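Local coordinates for protein glucosamine-6-phosphate deaminase (Thermotoga maritima, PDB 1J5X) that belongs to the SIS-domain family and is built around two helix-flanked sheets of parallel strands, at residues T16-E19 with I20-K24; E137-R140 with L141-E144; A231-C234 with I235-S238; E243-T247 with L248-H252; W305-A308 with F309-V313. All blocks are in the same frame, centred on the assembly; numbering follows the deposited sequence.

Contact 1: residues T16-E19 with I20-K24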
loop_
_atom_site.group_PDB
_atom_site.type_symbol
_atom_site.label_atom_id
_atom_site.label_comp_id
_atom_site.label_asym_id
_atom_site.label_seq_id
_atom_site.Cartn_x
_atom_site.Cartn_y
_atom_site.Cartn_z
ATOM N N THR A 16 2.296 11.470 12.946
ATOM C CA THR A 16 1.885 10.937 11.643
ATOM C C THR A 16 2.578 11.743 10.534
ATOM O O THR A 16 3.236 11.154 9.638
ATOM C CB THR A 16 0.348 10.939 11.544
ATOM O OG1 THR A 16 -0.161 10.088 12.598
ATOM C CG2 THR A 16 -0.132 10.421 10.191
ATOM N N LEU A 17 2.485 13.078 10.591
ATOM C CA LEU A 17 3.174 13.886 9.583
ATOM C C LEU A 17 4.672 13.545 9.570
ATOM O O LEU A 17 5.307 13.441 8.492
ATOM C CB LEU A 17 2.982 15.382 9.883
ATOM C CG LEU A 17 3.691 16.260 8.821
ATOM C CD1 LEU A 17 3.142 15.929 7.442
ATOM C CD2 LEU A 17 3.432 17.752 9.103
ATOM N N LYS A 18 5.280 13.355 10.752
ATOM C CA LYS A 18 6.703 13.012 10.789
ATOM C C LYS A 18 7.004 11.702 10.048
ATOM O O LYS A 18 7.960 11.595 9.259
ATOM C CB LYS A 18 7.208 12.881 12.225
ATOM C CG LYS A 18 8.686 12.464 12.348
ATOM C CD LYS A 18 8.907 10.984 12.532
ATOM C CE LYS A 18 10.392 10.669 12.746
ATOM N NZ LYS A 18 10.697 9.221 12.743
ATOM N N GLU A 19 6.198 10.692 10.335
ATOM C CA GLU A 19 6.404 9.414 9.688
ATOM C C GLU A 19 6.055 9.486 8.168
ATOM O O GLU A 19 6.676 8.828 7.374
ATOM C CB GLU A 19 5.587 8.378 10.468
ATOM C CG GLU A 19 6.252 8.267 11.880
ATOM C CD GLU A 19 5.581 7.329 12.887
ATOM O OE1 GLU A 19 4.421 6.975 12.698
ATOM O OE2 GLU A 19 6.243 6.983 13.865
ATOM N N ILE A 20 5.092 10.269 7.753
ATOM C CA ILE A 20 4.852 10.404 6.284
ATOM C C ILE A 20 6.139 11.030 5.676
ATOM O O ILE A 20 6.721 10.560 4.663
ATOM C CB ILE A 20 3.660 11.339 6.010
ATOM C CG1 ILE A 20 2.392 10.705 6.577
ATOM C CG2 ILE A 20 3.524 11.630 4.512
ATOM C CD1 ILE A 20 1.157 11.568 6.290
ATOM N N THR A 21 6.593 12.101 6.321
ATOM C CA THR A 21 7.784 12.822 5.859
ATOM C C THR A 21 9.044 11.971 5.846
ATOM O O THR A 21 9.964 12.230 5.066
ATOM C CB THR A 21 7.994 14.107 6.718
ATOM O OG1 THR A 21 6.809 14.876 6.607
ATOM C CG2 THR A 21 9.161 14.961 6.148
ATOM N N ASP A 22 9.063 10.917 6.657
ATOM C CA ASP A 22 10.211 10.043 6.690
ATOM C C ASP A 22 10.404 9.320 5.324
ATOM O O ASP A 22 11.466 8.774 5.086
ATOM C CB ASP A 22 10.089 8.967 7.761
ATOM C CG ASP A 22 10.400 9.490 9.182
ATOM O OD1 ASP A 22 11.030 10.584 9.272
ATOM O OD2 ASP A 22 10.039 8.776 10.171
ATOM N N GLN A 23 9.374 9.303 4.493
ATOM C CA GLN A 23 9.513 8.642 3.196
ATOM C C GLN A 23 10.411 9.535 2.339
ATOM O O GLN A 23 10.929 9.124 1.301
ATOM C CB GLN A 23 8.137 8.427 2.567
ATOM C CG GLN A 23 7.465 7.211 3.214
ATOM C CD GLN A 23 5.958 7.294 3.201
ATOM O OE1 GLN A 23 5.344 6.242 2.723
ATOM N NE2 GLN A 23 5.346 8.304 3.638
ATOM N N LYS A 24 10.550 10.783 2.764
ATOM C CA LYS A 24 11.447 11.687 2.068
ATOM C C LYS A 24 12.775 11.709 2.781
ATOM O O LYS A 24 13.830 11.638 2.155
ATOM C CB LYS A 24 10.892 13.100 2.042
ATOM C CG LYS A 24 12.014 14.156 1.901
ATOM C CD LYS A 24 11.438 15.467 1.445
ATOM C CE LYS A 24 11.111 16.365 2.593
ATOM N NZ LYS A 24 10.884 17.782 2.101
#
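Residues Thr16-Glu19 and Ile20-Lys24 are consecutive turns of the N-terminal helix 15-25, and the backbone ladder is regular at first: Ile20 N donates to Thr16 O at 2.8 Å and Thr21 N to Leu17 O at 2.9 Å. It then tightens, because Asp22 N makes only weak bonds to Lys18 O and Glu19 O, and Gln23 N turns to Ile20 O. The side chains fill in around this kinked alpha-helix. Thr21 OG1, held beside its own backbone N (chi1 -57°), returns to Leu17 O at 2.8 Å, from the opposite face of that carbonyl to Thr21 N, so the oxygen is gripped twice. One residue on, Lys18 bends at chi2 (-95°) and brings CD and CE up to the carboxylate of Asp22, so that NZ meets the syn lone pair of Asp22 OD2 in a 2.7 Å salt bridge; Lys162 at the start of helix 162-179 is a second cation for Asp22 OD2. Glu19 instead sends its carboxylate to the backbone N atoms of Glu156 and Ala157. On the buried side Ile20 packs against Phe197 and Gln316, while Gln23 reaches Ser165 through OE1 and Gln316 through NE2. The amide of Gln23 also folds back, NE2 meeting Ile20 O at 2.8 Å in the carbonyl plane, almost straight at 177°.

Contact 2: residues E137-R140 with L141-E144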
loop_
_atom_site.group_PDB
_atom_site.type_symbol
_atom_site.label_atom_id
_atom_site.label_comp_id
_atom_site.label_asym_id
_atom_site.label_seq_id
_atom_site.Cartn_x
_atom_site.Cartn_y
_atom_site.Cartn_z
ATOM N N GLU A 137 10.361 -6.993 17.015
ATOM C CA GLU A 137 11.126 -8.216 17.238
ATOM C C GLU A 137 10.716 -9.106 18.393
ATOM O O GLU A 137 11.052 -10.286 18.417
ATOM C CB GLU A 137 12.637 -7.894 17.376
ATOM C CG GLU A 137 12.960 -7.193 18.736
ATOM C CD GLU A 137 14.419 -6.776 18.896
ATOM O OE1 GLU A 137 15.210 -6.997 17.934
ATOM O OE2 GLU A 137 14.767 -6.228 19.982
ATOM N N GLU A 138 9.984 -8.558 19.358
ATOM C CA GLU A 138 9.570 -9.343 20.507
ATOM C C GLU A 138 8.105 -9.773 20.390
ATOM O O GLU A 138 7.544 -10.343 21.338
ATOM C CB GLU A 138 9.749 -8.505 21.807
ATOM C CG GLU A 138 11.185 -8.131 21.990
ATOM C CD GLU A 138 11.458 -7.406 23.306
ATOM O OE1 GLU A 138 10.518 -6.724 23.822
ATOM O OE2 GLU A 138 12.625 -7.513 23.746
ATOM N N SER A 139 7.487 -9.509 19.230
ATOM C CA SER A 139 6.066 -9.832 19.073
ATOM C C SER A 139 5.832 -11.320 18.880
ATOM O O SER A 139 6.732 -12.088 18.593
ATOM C CB SER A 139 5.445 -9.077 17.873
ATOM O OG SER A 139 6.043 -9.570 16.676
ATOM N N ARG A 140 4.590 -11.712 19.115
ATOM C CA ARG A 140 4.220 -13.105 18.949
ATOM C C ARG A 140 4.503 -13.544 17.473
ATOM O O ARG A 140 4.946 -14.652 17.251
ATOM C CB ARG A 140 2.736 -13.292 19.267
ATOM C CG ARG A 140 2.452 -13.222 20.797
ATOM C CD ARG A 140 1.045 -13.654 21.103
ATOM N NE ARG A 140 0.770 -14.905 20.397
ATOM C CZ ARG A 140 -0.420 -15.500 20.359
ATOM N NH1 ARG A 140 -1.448 -14.957 21.001
ATOM N NH2 ARG A 140 -0.585 -16.625 19.652
ATOM N N LEU A 141 4.219 -12.682 16.495
ATOM C CA LEU A 141 4.525 -13.122 15.089
ATOM C C LEU A 141 6.034 -13.364 14.896
ATOM O O LEU A 141 6.466 -14.314 14.212
ATOM C CB LEU A 141 3.985 -12.074 14.089
ATOM C CG LEU A 141 4.079 -12.534 12.589
ATOM C CD1 LEU A 141 3.271 -13.791 12.442
ATOM C CD2 LEU A 141 3.561 -11.456 11.623
ATOM N N ALA A 142 6.867 -12.521 15.517
ATOM C CA ALA A 142 8.305 -12.707 15.399
ATOM C C ALA A 142 8.710 -14.025 16.032
ATOM O O ALA A 142 9.593 -14.739 15.535
ATOM C CB ALA A 142 9.098 -11.521 16.080
ATOM N N LYS A 143 8.025 -14.372 17.113
ATOM C CA LYS A 143 8.371 -15.587 17.832
ATOM C C LYS A 143 7.652 -16.853 17.370
ATOM O O LYS A 143 8.188 -17.937 17.581
ATOM C CB LYS A 143 8.102 -15.371 19.345
ATOM C CG LYS A 143 9.056 -14.393 19.994
ATOM C CD LYS A 143 8.511 -13.853 21.360
ATOM C CE LYS A 143 9.663 -13.173 22.182
ATOM N NZ LYS A 143 9.115 -12.411 23.372
ATOM N N GLU A 144 6.491 -16.718 16.699
ATOM C CA GLU A 144 5.686 -17.897 16.277
ATOM C C GLU A 144 5.714 -18.271 14.795
ATOM O O GLU A 144 5.255 -19.360 14.420
ATOM C CB GLU A 144 4.251 -17.685 16.733
ATOM C CG GLU A 144 4.113 -17.849 18.281
ATOM C CD GLU A 144 2.832 -17.240 18.837
ATOM O OE1 GLU A 144 1.768 -17.405 18.205
ATOM O OE2 GLU A 144 2.872 -16.583 19.934
#
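This is a helix N-cap joined to an i to i+4 salt bridge, at the point where the loop after strand 128-134 of the five-stranded parallel sheet enters the short helix 140-144 of the SIS domain. Ser139 is the N-cap residue. Its OG, set between the backbone N and the carbonyl carbon (chi1 66°), accepts from Ala142 N at 3.3 Å, while the same hydroxyl also bonds to Glu136 O in the preceding loop. The first turn is closed by Lys143 N on Ser139 O and by Glu144 N on Arg140 O. Before the cap the chain still touches the helix: the methyl CB of Ala142 sits 3.3 Å from Glu137 O, and the extended Lys143 side chain runs back past Ser139 O so that NZ donates a weak bond to Glu138 O.

On the exposed flank Arg140 and Glu144 pair side-on, NE and NH2 each taking one carboxylate oxygen, with the two planar groups 34° apart. The bend of Arg140 at chi3 turns this edge of the guanidinium to the carboxylate. Both side chains also touch Leu117 of helix 114-125, and on the inner side Leu141 packs against Val116 of that helix. Within the fork the two bonds differ: Arg140 NE to Glu144 OE2 spans 2.7 Å and is tilted from the guanidinium plane, whereas Arg140 NH2 meets the syn lone pair of Glu144 OE1 at 2.9 Å, nearly in that plane.

Contact 3: residues A231-C234 with I235-S238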
loop_
_atom_site.group_PDB
_atom_site.type_symbol
_atom_site.label_atom_id
_atom_site.label_comp_id
_atom_site.label_asym_id
_atom_site.label_seq_id
_atom_site.Cartn_x
_atom_site.Cartn_y
_atom_site.Cartn_z
ATOM N N ALA A 231 -7.191 4.828 -0.321
ATOM C CA ALA A 231 -8.511 5.097 0.244
ATOM C C ALA A 231 -8.515 4.903 1.735
ATOM O O ALA A 231 -9.091 5.717 2.481
ATOM C CB ALA A 231 -9.579 4.201 -0.455
ATOM N N LEU A 232 -7.818 3.881 2.215
ATOM C CA LEU A 232 -7.838 3.625 3.640
ATOM C C LEU A 232 -7.144 4.756 4.411
ATOM O O LEU A 232 -7.560 5.143 5.543
ATOM C CB LEU A 232 -7.168 2.262 3.932
ATOM C CG LEU A 232 -7.015 1.943 5.416
ATOM C CD1 LEU A 232 -8.431 1.838 5.956
ATOM C CD2 LEU A 232 -6.310 0.620 5.689
ATOM N N LYS A 233 -6.064 5.304 3.840
ATOM C CA LYS A 233 -5.385 6.412 4.536
ATOM C C LYS A 233 -6.328 7.592 4.687
ATOM O O LYS A 233 -6.343 8.236 5.749
ATOM C CB LYS A 233 -4.138 6.881 3.764
ATOM C CG LYS A 233 -3.098 5.820 3.395
ATOM C CD LYS A 233 -2.395 5.164 4.575
ATOM C CE LYS A 233 -3.277 4.072 5.305
ATOM N NZ LYS A 233 -2.415 3.025 5.999
ATOM N N CYS A 234 -7.090 7.908 3.657
ATOM C CA CYS A 234 -7.980 9.058 3.772
ATOM C C CYS A 234 -9.166 8.781 4.635
ATOM O O CYS A 234 -9.736 9.721 5.222
ATOM C CB CYS A 234 -8.442 9.539 2.438
ATOM S SG CYS A 234 -6.980 10.209 1.500
ATOM N N ILE A 235 -9.541 7.508 4.733
ATOM C CA ILE A 235 -10.667 7.179 5.606
ATOM C C ILE A 235 -10.204 7.331 7.022
ATOM O O ILE A 235 -10.839 8.051 7.797
ATOM C CB ILE A 235 -11.182 5.703 5.365
ATOM C CG1 ILE A 235 -11.947 5.644 4.042
ATOM C CG2 ILE A 235 -12.053 5.251 6.547
ATOM C CD1 ILE A 235 -12.130 4.179 3.404
ATOM N N GLU A 236 -9.084 6.713 7.370
ATOM C CA GLU A 236 -8.604 6.772 8.712
ATOM C C GLU A 236 -8.134 8.158 9.158
ATOM O O GLU A 236 -8.459 8.616 10.267
ATOM C CB GLU A 236 -7.442 5.830 8.935
ATOM C CG GLU A 236 -7.744 4.332 8.800
ATOM C CD GLU A 236 -6.465 3.486 8.915
ATOM O OE1 GLU A 236 -5.433 3.874 8.314
ATOM O OE2 GLU A 236 -6.464 2.428 9.568
HETATM N N MSE A 237 -7.362 8.834 8.307
HETATM C CA MSE A 237 -6.795 10.118 8.747
HETATM C C MSE A 237 -7.740 11.277 8.806
HETATM O O MSE A 237 -7.687 12.094 9.749
HETATM C CB MSE A 237 -5.628 10.522 7.813
HETATM C CG MSE A 237 -4.434 9.676 7.993
HETATM SE SE MSE A 237 -3.012 10.387 6.672
HETATM C CE MSE A 237 -1.745 9.027 6.818
ATOM N N SER A 238 -8.586 11.340 7.789
ATOM C CA SER A 238 -9.450 12.481 7.597
ATOM C C SER A 238 -10.941 12.276 7.681
ATOM O O SER A 238 -11.691 13.230 7.514
ATOM C CB SER A 238 -9.117 13.094 6.243
ATOM O OG SER A 238 -9.844 12.467 5.177
HETATM O O HOH W 1 -3.308 1.966 8.570
#
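Ala231-Cys234 and Ile235-Ser238 form the last two turns of helix 222-238, where each backbone N from Ile235 to Ser238 donates to the carbonyl four residues earlier. The helix is the crossover of a beta-alpha-beta unit between the parallel strands 214-218 and 241-245.

At its C-terminal end Ser238 turns its hydroxyl back on the helix. OG lies between the backbone N and the carbonyl carbon (chi1 86°) and reaches Cys234 O at 2.7 Å, in the carbonyl plane and on a lone pair. Ser238 N meets the same oxygen from above that plane at 3.2 Å, so two donors share one acceptor; OG is also bonded to Thr240 OG1 just past the helix.

Along the outer flank the extended Glu236 side chain crosses that of Leu232 at a slant, the methyl CD1 of Leu232 resting 3.8 Å from Glu236 CG and its CG equally near Glu236 OE1. Lys233 bends at chi2 and chi3 and travels alongside Glu236 in the same direction. Their direct charge contact, Lys233 NZ to Glu236 OE1, is long at 3.9 Å, and a water bridges it, accepting from NZ and donating to OE1 at 2.9 Å each. On the next flank selenomethionine Met237 lays its CB and CG over Lys233 O, with CB 3.2 Å from that oxygen.

The ammonium of Lys233 has stronger partners in Glu229, Met160 O and Ser62. Its buried charge is thus probably balanced chiefly by Glu229, with the water-linked Glu236 adding a weaker, partly screened electrostatic contribution.

Contact 4: residues E243-T247 with L248-H252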
loop_
_atom_site.group_PDB
_atom_site.type_symbol
_atom_site.label_atom_id
_atom_site.label_comp_id
_atom_site.label_asym_id
_atom_site.label_seq_id
_atom_site.Cartn_x
_atom_site.Cartn_y
_atom_site.Cartn_z
ATOM N N GLU A 243 -12.934 5.501 -1.797
ATOM C CA GLU A 243 -13.088 4.191 -2.397
ATOM C C GLU A 243 -12.073 3.990 -3.520
ATOM O O GLU A 243 -11.579 4.959 -4.107
ATOM C CB GLU A 243 -14.487 4.003 -2.966
ATOM C CG GLU A 243 -14.918 5.085 -3.931
ATOM C CD GLU A 243 -16.414 5.004 -4.348
ATOM O OE1 GLU A 243 -17.104 3.942 -4.201
ATOM O OE2 GLU A 243 -16.908 6.003 -4.889
ATOM N N ALA A 244 -11.797 2.717 -3.803
ATOM C CA ALA A 244 -10.831 2.397 -4.848
ATOM C C ALA A 244 -11.389 1.437 -5.900
ATOM O O ALA A 244 -12.182 0.583 -5.566
ATOM C CB ALA A 244 -9.623 1.828 -4.201
ATOM N N TYR A 245 -10.959 1.571 -7.173
ATOM C CA TYR A 245 -11.382 0.673 -8.215
ATOM C C TYR A 245 -10.227 0.491 -9.197
ATOM O O TYR A 245 -9.326 1.362 -9.278
ATOM C CB TYR A 245 -12.547 1.277 -9.046
ATOM C CG TYR A 245 -13.821 1.431 -8.277
ATOM C CD1 TYR A 245 -14.694 0.349 -8.120
ATOM C CD2 TYR A 245 -14.119 2.630 -7.650
ATOM C CE1 TYR A 245 -15.892 0.476 -7.331
ATOM C CE2 TYR A 245 -15.296 2.778 -6.865
ATOM C CZ TYR A 245 -16.178 1.694 -6.720
ATOM O OH TYR A 245 -17.359 1.835 -6.065
ATOM N N SER A 246 -10.296 -0.601 -9.959
ATOM C CA SER A 246 -9.334 -0.811 -11.053
ATOM C C SER A 246 -9.772 0.313 -12.046
ATOM O O SER A 246 -10.980 0.544 -12.265
ATOM C CB SER A 246 -9.530 -2.196 -11.707
ATOM O OG SER A 246 -8.606 -2.327 -12.780
ATOM N N THR A 247 -8.802 0.958 -12.682
ATOM C CA THR A 247 -9.099 2.177 -13.445
ATOM C C THR A 247 -10.329 2.277 -14.324
ATOM O O THR A 247 -11.159 3.221 -14.128
ATOM C CB THR A 247 -7.831 2.601 -14.204
ATOM O OG1 THR A 247 -6.733 2.674 -13.265
ATOM C CG2 THR A 247 -7.991 3.999 -14.820
ATOM N N LEU A 248 -10.418 1.399 -15.306
ATOM C CA LEU A 248 -11.527 1.434 -16.250
ATOM C C LEU A 248 -12.816 0.893 -15.634
ATOM O O LEU A 248 -13.891 1.068 -16.227
ATOM C CB LEU A 248 -11.163 0.624 -17.507
ATOM C CG LEU A 248 -9.913 1.173 -18.187
ATOM C CD1 LEU A 248 -9.576 0.367 -19.374
ATOM C CD2 LEU A 248 -10.127 2.667 -18.513
ATOM N N GLU A 249 -12.730 0.271 -14.441
ATOM C CA GLU A 249 -13.951 -0.290 -13.823
ATOM C C GLU A 249 -14.843 0.830 -13.388
ATOM O O GLU A 249 -16.046 0.624 -13.227
ATOM C CB GLU A 249 -13.620 -1.101 -12.559
ATOM C CG GLU A 249 -13.029 -2.459 -12.928
ATOM C CD GLU A 249 -14.090 -3.384 -13.578
ATOM O OE1 GLU A 249 -15.013 -3.884 -12.871
ATOM O OE2 GLU A 249 -14.028 -3.599 -14.782
ATOM N N TYR A 250 -14.235 1.998 -13.167
ATOM C CA TYR A 250 -14.976 3.126 -12.646
ATOM C C TYR A 250 -16.169 3.540 -13.527
ATOM O O TYR A 250 -17.154 4.062 -13.012
ATOM C CB TYR A 250 -14.023 4.319 -12.373
ATOM C CG TYR A 250 -14.679 5.357 -11.457
ATOM C CD1 TYR A 250 -15.035 5.027 -10.138
ATOM C CD2 TYR A 250 -14.977 6.646 -11.927
ATOM C CE1 TYR A 250 -15.648 5.923 -9.321
ATOM C CE2 TYR A 250 -15.616 7.576 -11.109
ATOM C CZ TYR A 250 -15.948 7.214 -9.805
ATOM O OH TYR A 250 -16.560 8.084 -8.955
ATOM N N ARG A 251 -16.131 3.257 -14.820
ATOM C CA ARG A 251 -17.250 3.629 -15.660
ATOM C C ARG A 251 -18.431 2.702 -15.487
ATOM O O ARG A 251 -19.562 3.084 -15.842
ATOM C CB ARG A 251 -16.908 3.526 -17.149
ATOM C CG ARG A 251 -15.921 4.639 -17.646
ATOM C CD ARG A 251 -15.941 4.600 -19.186
ATOM N NE ARG A 251 -15.130 5.688 -19.747
ATOM C CZ ARG A 251 -13.851 5.556 -20.119
ATOM N NH1 ARG A 251 -13.208 4.381 -19.999
ATOM N NH2 ARG A 251 -13.207 6.615 -20.621
ATOM N N HIS A 252 -18.167 1.488 -14.972
ATOM C CA HIS A 252 -19.206 0.494 -14.945
ATOM C C HIS A 252 -20.067 0.539 -13.742
ATOM O O HIS A 252 -20.248 -0.451 -13.019
ATOM C CB HIS A 252 -18.587 -0.912 -15.152
ATOM C CG HIS A 252 -17.751 -1.021 -16.371
ATOM N ND1 HIS A 252 -18.205 -1.580 -17.543
ATOM C CD2 HIS A 252 -16.474 -0.629 -16.610
ATOM C CE1 HIS A 252 -17.248 -1.543 -18.447
ATOM N NE2 HIS A 252 -16.184 -0.968 -17.905
HETATM O O HOH W 2 -17.997 6.753 -7.152
HETATM O O HOH W 3 -9.756 -1.699 -15.161
#
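Aromatic packing carries the side-chain part of this turn, in which the edge strand 241-245 of the four-stranded parallel sheet runs into a 3-10 turn that includes residues 249-251. The rings of Tyr245 and Tyr250 meet obliquely, their planes at 52° and their centroids 5.7 Å apart. Tyr245 CD2 comes to the edge of the Tyr250 ring, near its plane, 3.6 Å from Tyr250 CD1. Tyr250 reaches this place because its CG stands opposite the backbone N (chi1 -163°), whereas the Tyr245 ring swings beside its own N (chi1 -67°). Smaller aliphatic packing sets Ser246 CB against Glu249 CG.

Hydrogen bonds then tie one phenol directly, and the other through a water, to the carboxylate of Glu243. Tyr245 OH donates to Glu243 OE1 at 2.8 Å, coming from above the carboxylate plane, and a water donates to Glu243 OE2 while lying 2.7 Å from Tyr250 OH. The carboxylate thus links the two rings at their hydroxyl ends, and His214 NE2 adds a further bond to OE2.

Backbone bonds shape the turn itself. Glu249 N donates to Ser246 O at 2.8 Å, and Tyr250 N makes a weak bond to Thr247 O. A second water sits 2.7 Å from Ser246 OG and weakly accepts from Leu248 N.

Tyr245 and Tyr250 both rest on Leu218 of the adjacent strand 214-218. Helix 273-285 packs against the turn through Leu279, on Thr247, and Leu283, on Tyr250, while Ala244 touches helix 222-238.

Contact 5: residues W305-A308 with F309-V313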
loop_
_atom_site.group_PDB
_atom_site.type_symbol
_atom_site.label_atom_id
_atom_site.label_comp_id
_atom_site.label_asym_id
_atom_site.label_seq_id
_atom_site.Cartn_x
_atom_site.Cartn_y
_atom_site.Cartn_z
ATOM N N TRP A 305 5.809 -0.547 -12.820
ATOM C CA TRP A 305 5.287 -1.174 -11.577
ATOM C C TRP A 305 6.166 -0.977 -10.355
ATOM O O TRP A 305 5.644 -0.956 -9.238
ATOM C CB TRP A 305 5.070 -2.679 -11.766
ATOM C CG TRP A 305 4.123 -2.962 -12.941
ATOM C CD1 TRP A 305 4.424 -3.657 -14.094
ATOM C CD2 TRP A 305 2.742 -2.596 -13.037
ATOM N NE1 TRP A 305 3.302 -3.757 -14.902
ATOM C CE2 TRP A 305 2.253 -3.114 -14.278
ATOM C CE3 TRP A 305 1.860 -1.877 -12.211
ATOM C CZ2 TRP A 305 0.912 -2.942 -14.697
ATOM C CZ3 TRP A 305 0.530 -1.703 -12.642
ATOM C CH2 TRP A 305 0.072 -2.248 -13.883
ATOM N N LYS A 306 7.480 -0.862 -10.566
ATOM C CA LYS A 306 8.405 -0.673 -9.443
ATOM C C LYS A 306 8.092 0.595 -8.626
ATOM O O LYS A 306 8.487 0.686 -7.468
ATOM C CB LYS A 306 9.869 -0.576 -9.948
ATOM C CG LYS A 306 10.510 -1.944 -10.323
ATOM C CD LYS A 306 12.031 -1.717 -10.645
ATOM C CE LYS A 306 12.628 -2.951 -11.393
ATOM N NZ LYS A 306 11.886 -3.332 -12.613
ATOM N N SER A 307 7.431 1.587 -9.220
ATOM C CA SER A 307 7.144 2.815 -8.467
ATOM C C SER A 307 6.032 2.580 -7.392
ATOM O O SER A 307 5.690 3.512 -6.669
ATOM C CB SER A 307 6.647 3.934 -9.426
ATOM O OG SER A 307 5.461 3.498 -10.083
ATOM N N ALA A 308 5.465 1.386 -7.339
ATOM C CA ALA A 308 4.380 1.108 -6.393
ATOM C C ALA A 308 4.730 1.493 -4.967
ATOM O O ALA A 308 3.844 2.012 -4.267
ATOM C CB ALA A 308 3.945 -0.375 -6.448
ATOM N N PHE A 309 5.996 1.307 -4.561
ATOM C CA PHE A 309 6.364 1.612 -3.180
ATOM C C PHE A 309 6.344 3.117 -2.812
ATOM O O PHE A 309 6.419 3.493 -1.621
ATOM C CB PHE A 309 7.686 0.964 -2.833
ATOM C CG PHE A 309 8.883 1.674 -3.416
ATOM C CD1 PHE A 309 9.330 1.348 -4.706
ATOM C CD2 PHE A 309 9.544 2.696 -2.693
ATOM C CE1 PHE A 309 10.421 2.041 -5.254
ATOM C CE2 PHE A 309 10.618 3.381 -3.222
ATOM C CZ PHE A 309 11.074 3.063 -4.518
ATOM N N LEU A 310 6.265 3.992 -3.809
ATOM C CA LEU A 310 6.153 5.412 -3.539
ATOM C C LEU A 310 4.718 5.913 -3.771
ATOM O O LEU A 310 4.370 7.018 -3.360
ATOM C CB LEU A 310 7.005 6.200 -4.513
ATOM C CG LEU A 310 8.531 6.078 -4.485
ATOM C CD1 LEU A 310 9.126 6.875 -5.685
ATOM C CD2 LEU A 310 9.042 6.695 -3.156
ATOM N N ARG A 311 3.892 5.143 -4.487
ATOM C CA ARG A 311 2.627 5.716 -4.903
ATOM C C ARG A 311 1.488 5.938 -3.928
ATOM O O ARG A 311 0.449 6.452 -4.344
ATOM C CB ARG A 311 2.100 5.034 -6.177
ATOM C CG ARG A 311 2.924 5.474 -7.482
ATOM C CD ARG A 311 2.624 4.499 -8.625
ATOM N NE ARG A 311 3.153 4.951 -9.936
ATOM C CZ ARG A 311 2.432 5.626 -10.826
ATOM N NH1 ARG A 311 1.150 5.942 -10.565
ATOM N NH2 ARG A 311 2.994 5.968 -12.019
ATOM N N THR A 312 1.657 5.516 -2.691
ATOM C CA THR A 312 0.608 5.860 -1.690
ATOM C C THR A 312 0.969 7.207 -1.014
ATOM O O THR A 312 0.172 7.783 -0.283
ATOM C CB THR A 312 0.390 4.779 -0.583
ATOM O OG1 THR A 312 1.544 4.611 0.228
ATOM C CG2 THR A 312 0.013 3.433 -1.241
ATOM N N VAL A 313 2.145 7.727 -1.279
ATOM C CA VAL A 313 2.543 9.003 -0.656
ATOM C C VAL A 313 1.555 10.147 -0.975
ATOM O O VAL A 313 1.142 10.891 -0.072
ATOM C CB VAL A 313 3.981 9.384 -1.094
ATOM C CG1 VAL A 313 4.328 10.822 -0.653
ATOM C CG2 VAL A 313 4.966 8.439 -0.473
#
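Phe309 opens the second segment by wedging its ring against the carbonyl of Lys306, three residues back. Its CG occupies the position between backbone N and carbonyl carbon (chi1 76°), which turns the ring back along the chain. Lys306 O then lies at the ring edge, near its plane, 3.0 Å from Phe309 CD1 and 3.2 Å from Phe309 CE1, a close approach in which the oxygen faces the electropositive rim of the ring. Leu169 and Leu189, from helices 162-179 and 184-205, pack on the same phenyl group.

Leu310 comes next. Its backbone N donates to Ser307 O at 3.0 Å, from well above the carbonyl plane, and its CG lies over one face of the Phe309 ring, offset toward the rim.

Arg311 follows with the main polar side-chain contact. Its N bonds to Ala308 O at 3.1 Å and only weakly to Ser307 O. The side chain, extended from CG to NE, runs back over the turn until NE donates to Ser307 OG at 2.7 Å, with Ser307 OG close to the guanidinium plane. That hydroxyl is also bonded to Ser302 O and Asp304 O, while Arg311 NH1 reaches Gln267 OE1 and Val293 O and NH2 reaches Ser302 O, so the buried guanidinium is tied to strands 262-267 and 289-293 and to the loop before the turn.

Thr312 turns its hydroxyl toward Gln316, and Val313 N closes on Leu310 O.

The whole is a 3-10 segment passing through a type I beta turn, from Leu310 to Val313, into helix 313-326.

The five contacts follow one another along the chain without interleaving. Contact 2 stands apart, on the five-stranded parallel sheet's side of the molecule, its centre 26 to 38 Å from the others. Contacts 3 and 4 share a beta-alpha-beta unit of the four-stranded sheet: helix 222-238 leads into strand 241-245, and Ala231 CB lies 3.8 Å from Glu243 N. Contact 1 touches contact 3, where Ile20 and Thr16 meet selenomethionine Met237, and contact 5, where Gln23 meets Val313. The N-terminal helix therefore packs on the C-terminal end of helix 222-238 and on the first part of helix 313-326, joining the chain's start to its second half; contacts 1 and 4 lie on opposite sides of the chain centre.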